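Local coordinates for N-terminal acetyltransferase-like protein (Chaetomium thermophilum, PDB 5NNP) that probably serves as the helical-repeat auxiliary subunit of an N-terminal acetyltransferase complex, binding the chain of another protein along its solenoid, at residues A[435-449]-A[459-471]. Numbering follows the deposited sequence.
With PO4 (phosphate ion), chain U.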
loop_
_atom_site.group_PDB
_atom_site.type_symbol
_atom_site.label_atom_id
_atom_site.label_comp_id
_atom_site.label_asym_id
_atom_site.label_seq_id
_atom_site.Cartn_x
_atom_site.Cartn_y
_atom_site.Cartn_z
ATOM N N ARG A 435 -8.121 5.526 -27.628
ATOM C CA ARG A 435 -7.085 4.511 -27.462
ATOM C C ARG A 435 -6.380 4.251 -28.786
ATOM O O ARG A 435 -5.156 4.221 -28.859
ATOM C CB ARG A 435 -7.692 3.214 -26.938
ATOM C CG ARG A 435 -6.699 2.280 -26.309
ATOM C CD ARG A 435 -7.131 0.839 -26.492
ATOM N NE ARG A 435 -6.826 0.401 -27.846
ATOM C CZ ARG A 435 -7.684 0.478 -28.847
ATOM N NH1 ARG A 435 -8.897 0.960 -28.619
ATOM N NH2 ARG A 435 -7.332 0.071 -30.059
ATOM N N SER A 436 -7.175 4.092 -29.840
ATOM C CA SER A 436 -6.639 3.726 -31.131
ATOM C C SER A 436 -5.653 4.771 -31.672
ATOM O O SER A 436 -4.879 4.472 -32.572
ATOM C CB SER A 436 -7.779 3.472 -32.124
ATOM O OG SER A 436 -8.443 4.659 -32.544
ATOM N N LEU A 437 -5.664 5.971 -31.088
ATOM C CA LEU A 437 -4.749 7.054 -31.468
ATOM C C LEU A 437 -3.368 6.995 -30.786
ATOM O O LEU A 437 -2.408 7.604 -31.256
ATOM C CB LEU A 437 -5.407 8.405 -31.167
ATOM C CG LEU A 437 -6.645 8.714 -32.024
ATOM C CD1 LEU A 437 -7.267 10.082 -31.706
ATOM C CD2 LEU A 437 -6.300 8.612 -33.497
ATOM N N ASP A 438 -3.277 6.293 -29.659
ATOM C CA ASP A 438 -1.989 6.048 -29.016
ATOM C C ASP A 438 -1.983 4.587 -28.588
ATOM O O ASP A 438 -2.172 4.269 -27.410
ATOM C CB ASP A 438 -1.762 6.990 -27.822
ATOM C CG ASP A 438 -0.277 7.204 -27.501
ATOM O OD1 ASP A 438 0.587 6.436 -27.986
ATOM O OD2 ASP A 438 0.032 8.154 -26.742
ATOM N N PRO A 439 -1.785 3.678 -29.554
ATOM C CA PRO A 439 -1.841 2.257 -29.198
ATOM C C PRO A 439 -0.642 1.811 -28.318
ATOM O O PRO A 439 -0.667 0.708 -27.787
ATOM C CB PRO A 439 -1.822 1.568 -30.563
ATOM C CG PRO A 439 -1.052 2.486 -31.440
ATOM C CD PRO A 439 -1.304 3.883 -30.941
ATOM N N LYS A 440 0.377 2.657 -28.169
ATOM C CA LYS A 440 1.550 2.314 -27.352
ATOM C C LYS A 440 1.412 2.677 -25.868
ATOM O O LYS A 440 2.271 2.335 -25.068
ATOM C CB LYS A 440 2.820 2.988 -27.906
ATOM C CG LYS A 440 3.478 2.220 -29.035
ATOM C CD LYS A 440 4.745 2.889 -29.507
ATOM C CE LYS A 440 5.609 1.921 -30.319
ATOM N NZ LYS A 440 5.162 1.785 -31.735
ATOM N N ASP A 441 0.330 3.356 -25.511
ATOM C CA ASP A 441 0.159 3.907 -24.174
ATOM C C ASP A 441 -0.858 3.138 -23.345
ATOM O O ASP A 441 -2.031 3.056 -23.714
ATOM C CB ASP A 441 -0.268 5.354 -24.301
ATOM C CG ASP A 441 -0.467 6.024 -22.972
ATOM O OD1 ASP A 441 0.552 6.233 -22.273
ATOM O OD2 ASP A 441 -1.630 6.382 -22.660
ATOM N N ARG A 442 -0.434 2.570 -22.221
ATOM C CA ARG A 442 -1.339 1.685 -21.488
ATOM C C ARG A 442 -2.455 2.434 -20.743
ATOM O O ARG A 442 -3.548 1.894 -20.560
ATOM C CB ARG A 442 -0.572 0.798 -20.505
ATOM C CG ARG A 442 -1.429 -0.366 -19.992
ATOM C CD ARG A 442 -0.673 -1.360 -19.136
ATOM N NE ARG A 442 -1.456 -2.580 -18.951
ATOM C CZ ARG A 442 -1.046 -3.652 -18.275
ATOM N NH1 ARG A 442 0.159 -3.685 -17.720
ATOM N NH2 ARG A 442 -1.835 -4.709 -18.174
ATOM N N TYR A 443 -2.188 3.668 -20.325
ATOM C CA TYR A 443 -3.184 4.429 -19.586
ATOM C C TYR A 443 -4.466 4.561 -20.363
ATOM O O TYR A 443 -5.531 4.330 -19.822
ATOM C CB TYR A 443 -2.683 5.827 -19.229
ATOM C CG TYR A 443 -3.715 6.613 -18.444
ATOM C CD1 TYR A 443 -4.760 7.265 -19.096
ATOM C CD2 TYR A 443 -3.665 6.670 -17.056
ATOM C CE1 TYR A 443 -5.714 7.958 -18.398
ATOM C CE2 TYR A 443 -4.610 7.361 -16.350
ATOM C CZ TYR A 443 -5.634 8.014 -17.026
ATOM O OH TYR A 443 -6.583 8.721 -16.321
ATOM N N ILE A 444 -4.370 4.952 -21.630
ATOM C CA ILE A 444 -5.568 5.094 -22.434
ATOM C C ILE A 444 -6.156 3.705 -22.729
ATOM O O ILE A 444 -7.364 3.548 -22.826
ATOM C CB ILE A 444 -5.304 5.899 -23.752
ATOM C CG1 ILE A 444 -6.633 6.324 -24.386
ATOM C CG2 ILE A 444 -4.425 5.133 -24.753
ATOM C CD1 ILE A 444 -7.551 7.080 -23.406
ATOM N N ASN A 445 -5.312 2.684 -22.824
ATOM C CA ASN A 445 -5.840 1.340 -23.005
ATOM C C ASN A 445 -6.685 0.933 -21.798
ATOM O O ASN A 445 -7.773 0.371 -21.953
ATOM C CB ASN A 445 -4.716 0.332 -23.234
ATOM C CG ASN A 445 -5.230 -1.095 -23.416
ATOM O OD1 ASN A 445 -5.484 -1.797 -22.442
ATOM N ND2 ASN A 445 -5.371 -1.530 -24.669
ATOM N N SER A 446 -6.194 1.246 -20.598
ATOM C CA SER A 446 -6.908 0.924 -19.361
ATOM C C SER A 446 -8.244 1.664 -19.246
ATOM O O SER A 446 -9.227 1.112 -18.763
ATOM C CB SER A 446 -6.036 1.240 -18.141
ATOM O OG SER A 446 -4.830 0.494 -18.168
ATOM N N LYS A 447 -8.269 2.915 -19.678
ATOM C CA LYS A 447 -9.492 3.705 -19.694
ATOM C C LYS A 447 -10.566 3.097 -20.600
ATOM O O LYS A 447 -11.750 3.028 -20.247
ATOM C CB LYS A 447 -9.176 5.118 -20.154
ATOM C CG LYS A 447 -9.002 6.082 -19.035
ATOM C CD LYS A 447 -10.339 6.413 -18.433
ATOM C CE LYS A 447 -10.159 7.275 -17.200
ATOM N NZ LYS A 447 -9.654 6.482 -16.039
ATOM N N ALA A 448 -10.141 2.654 -21.775
ATOM C CA ALA A 448 -11.084 2.111 -22.740
ATOM C C ALA A 448 -11.701 0.834 -22.181
ATOM O O ALA A 448 -12.923 0.674 -22.172
ATOM C CB ALA A 448 -10.395 1.855 -24.094
ATOM N N ALA A 449 -10.860 -0.062 -21.681
ATOM C CA ALA A 449 -11.354 -1.283 -21.047
ATOM C C ALA A 449 -12.357 -0.992 -19.920
ATOM O O ALA A 449 -13.373 -1.667 -19.796
ATOM C CB ALA A 449 -10.196 -2.101 -20.517
ATOM N N GLU A 459 -16.256 -9.217 -22.229
ATOM C CA GLU A 459 -15.417 -9.980 -23.130
ATOM C C GLU A 459 -14.623 -9.045 -24.052
ATOM O O GLU A 459 -13.451 -9.305 -24.358
ATOM C CB GLU A 459 -16.274 -10.981 -23.913
ATOM C CG GLU A 459 -17.684 -10.512 -24.149
ATOM C CD GLU A 459 -18.670 -10.996 -23.105
ATOM O OE1 GLU A 459 -19.287 -10.141 -22.442
ATOM O OE2 GLU A 459 -18.860 -12.223 -22.969
ATOM N N LYS A 460 -15.249 -7.942 -24.462
ATOM C CA LYS A 460 -14.546 -6.908 -25.212
ATOM C C LYS A 460 -13.480 -6.242 -24.356
ATOM O O LYS A 460 -12.332 -6.098 -24.793
ATOM C CB LYS A 460 -15.520 -5.864 -25.731
ATOM C CG LYS A 460 -14.965 -4.895 -26.774
ATOM C CD LYS A 460 -16.085 -3.941 -27.170
ATOM C CE LYS A 460 -16.012 -3.450 -28.590
ATOM N NZ LYS A 460 -17.348 -2.878 -28.906
ATOM N N ALA A 461 -13.845 -5.835 -23.136
ATOM C CA ALA A 461 -12.890 -5.138 -22.269
ATOM C C ALA A 461 -11.644 -5.991 -22.049
ATOM O O ALA A 461 -10.522 -5.485 -22.095
ATOM C CB ALA A 461 -13.524 -4.775 -20.943
ATOM N N LEU A 462 -11.849 -7.290 -21.833
ATOM C CA LEU A 462 -10.753 -8.225 -21.623
ATOM C C LEU A 462 -9.848 -8.323 -22.863
ATOM O O LEU A 462 -8.643 -8.537 -22.748
ATOM C CB LEU A 462 -11.307 -9.605 -21.252
ATOM C CG LEU A 462 -10.316 -10.683 -20.784
ATOM C CD1 LEU A 462 -9.439 -10.176 -19.659
ATOM C CD2 LEU A 462 -11.026 -11.968 -20.354
ATOM N N ALA A 463 -10.420 -8.161 -24.051
ATOM C CA ALA A 463 -9.611 -8.271 -25.259
ATOM C C ALA A 463 -8.801 -6.994 -25.480
ATOM O O ALA A 463 -7.722 -7.022 -26.072
ATOM C CB ALA A 463 -10.478 -8.575 -26.456
ATOM N N THR A 464 -9.329 -5.876 -24.999
ATOM C CA THR A 464 -8.595 -4.619 -25.016
ATOM C C THR A 464 -7.355 -4.731 -24.120
ATOM O O THR A 464 -6.242 -4.348 -24.501
ATOM C CB THR A 464 -9.483 -3.461 -24.535
ATOM O OG1 THR A 464 -10.684 -3.409 -25.314
ATOM C CG2 THR A 464 -8.747 -2.123 -24.613
ATOM N N MET A 465 -7.554 -5.266 -22.920
ATOM C CA MET A 465 -6.452 -5.419 -21.990
ATOM C C MET A 465 -5.432 -6.405 -22.560
ATOM O O MET A 465 -4.236 -6.288 -22.290
ATOM C CB MET A 465 -6.957 -5.877 -20.625
ATOM C CG MET A 465 -7.902 -4.902 -19.952
ATOM S SD MET A 465 -7.143 -3.480 -19.128
ATOM C CE MET A 465 -6.308 -4.280 -17.756
ATOM N N GLY A 466 -5.915 -7.360 -23.352
ATOM C CA GLY A 466 -5.061 -8.326 -24.016
ATOM C C GLY A 466 -3.997 -7.674 -24.887
ATOM O O GLY A 466 -2.960 -8.280 -25.169
ATOM N N LEU A 467 -4.235 -6.431 -25.308
ATOM C CA LEU A 467 -3.231 -5.712 -26.078
ATOM C C LEU A 467 -1.955 -5.414 -25.257
ATOM O O LEU A 467 -0.897 -5.151 -25.829
ATOM C CB LEU A 467 -3.815 -4.417 -26.634
ATOM C CG LEU A 467 -4.575 -4.445 -27.979
ATOM C CD1 LEU A 467 -5.063 -5.838 -28.357
ATOM C CD2 LEU A 467 -5.731 -3.454 -27.953
ATOM N N PHE A 468 -2.043 -5.473 -23.927
ATOM C CA PHE A 468 -0.884 -5.171 -23.077
ATOM C C PHE A 468 -0.455 -6.270 -22.100
ATOM O O PHE A 468 0.583 -6.132 -21.468
ATOM C CB PHE A 468 -1.131 -3.880 -22.300
ATOM C CG PHE A 468 -0.922 -2.641 -23.122
ATOM C CD1 PHE A 468 -1.886 -2.226 -24.024
ATOM C CD2 PHE A 468 0.249 -1.901 -23.006
ATOM C CE1 PHE A 468 -1.697 -1.081 -24.798
ATOM C CE2 PHE A 468 0.455 -0.769 -23.767
ATOM C CZ PHE A 468 -0.516 -0.355 -24.675
ATOM N N THR A 469 -1.220 -7.358 -21.996
ATOM C CA THR A 469 -0.857 -8.500 -21.144
ATOM C C THR A 469 0.095 -9.431 -21.878
ATOM O O THR A 469 0.022 -9.532 -23.097
ATOM C CB THR A 469 -2.097 -9.303 -20.695
ATOM O OG1 THR A 469 -2.772 -9.829 -21.846
ATOM C CG2 THR A 469 -3.041 -8.438 -19.879
ATOM N N ARG A 470 0.979 -10.112 -21.148
ATOM C CA ARG A 470 1.995 -10.951 -21.794
ATOM C C ARG A 470 1.332 -12.001 -22.676
ATOM O O ARG A 470 0.366 -12.638 -22.268
ATOM C CB ARG A 470 2.926 -11.595 -20.756
ATOM C CG ARG A 470 3.845 -10.565 -20.102
ATOM C CD ARG A 470 4.919 -11.167 -19.183
ATOM N NE ARG A 470 4.388 -11.627 -17.896
ATOM C CZ ARG A 470 4.006 -10.834 -16.893
ATOM N NH1 ARG A 470 4.067 -9.513 -17.006
ATOM N NH2 ARG A 470 3.544 -11.370 -15.770
ATOM N N ALA A 471 1.861 -12.157 -23.889
ATOM C CA ALA A 471 1.142 -12.813 -24.971
ATOM C C ALA A 471 0.805 -14.284 -24.734
ATOM O O ALA A 471 -0.367 -14.680 -24.778
ATOM C CB ALA A 471 1.931 -12.673 -26.255
HETATM P P PO4 U . -13.001 8.366 -15.343
HETATM O O1 PO4 U . -13.810 8.409 -16.615
HETATM O O2 PO4 U . -13.901 8.770 -14.195
HETATM O O3 PO4 U . -12.478 6.968 -15.091
HETATM O O4 PO4 U . -11.834 9.317 -15.473
HETATM O O HOH W 1 -3.738 -4.792 -19.776
#
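Phe-468 lies against the start of helix 442-454 with one face of its ring beneath Arg-442, whose CA stands 4.0 Å from the ring centroid in a CH-pi contact. With CG anti to the backbone N (chi1 -166°) and the chain extended, Arg-442 carries CB and CG along the CD2 side of the ring. Its guanidinium, turned only 13° from the ring plane, passes beyond the ring to lie over Phe-468 CB, 3.6 Å from NE. Phe-468 CZ meanwhile points into the turn before the helix, 3.3 Å from Pro-439 O. Asn-445 meets the ring obliquely through CB and CG, while ND2 gives a hydrogen bond to Thr-464 O (3.0 Å). Replacing Phe-468 by an alanine would probably open a gap between Arg-442, Asn-445 and this turn, and leave the arginine's aliphatic chain without the ring it packs on. Thr-464 O lies in the amide plane of Asn-445, whereas ND2 stands well above the carbonyl plane; Leu-467 N reaches the same oxygen from the opposite face, so two bonds grip it.

Segments 442-449 and 459-465 run antiparallel, 172° between their directions, with axes 8.8 Å apart at closest approach, a pairing consistent with the alpha-solenoid architecture of the TPR-clan family of NatA auxiliary subunits. Thr-464 is a knob in a hole made by Ala-449, Ala-448, Asn-445 and Arg-435: CG2 goes inward, 3.4 Å from Asn-445 ND2, while OG1 bonds Gln-452. Alongside, the bent Met-465 chain lays SD on Ala-449 CB (3.6 Å), and the small Ala-461 lets the backbones close to 4.3 Å between its CA and that of Ala-449. A water joins Arg-442 NH2 to Met-465 O, whereas Arg-442 NH1 and the N-capping Asp-441 carboxylate bond the chain of another protein.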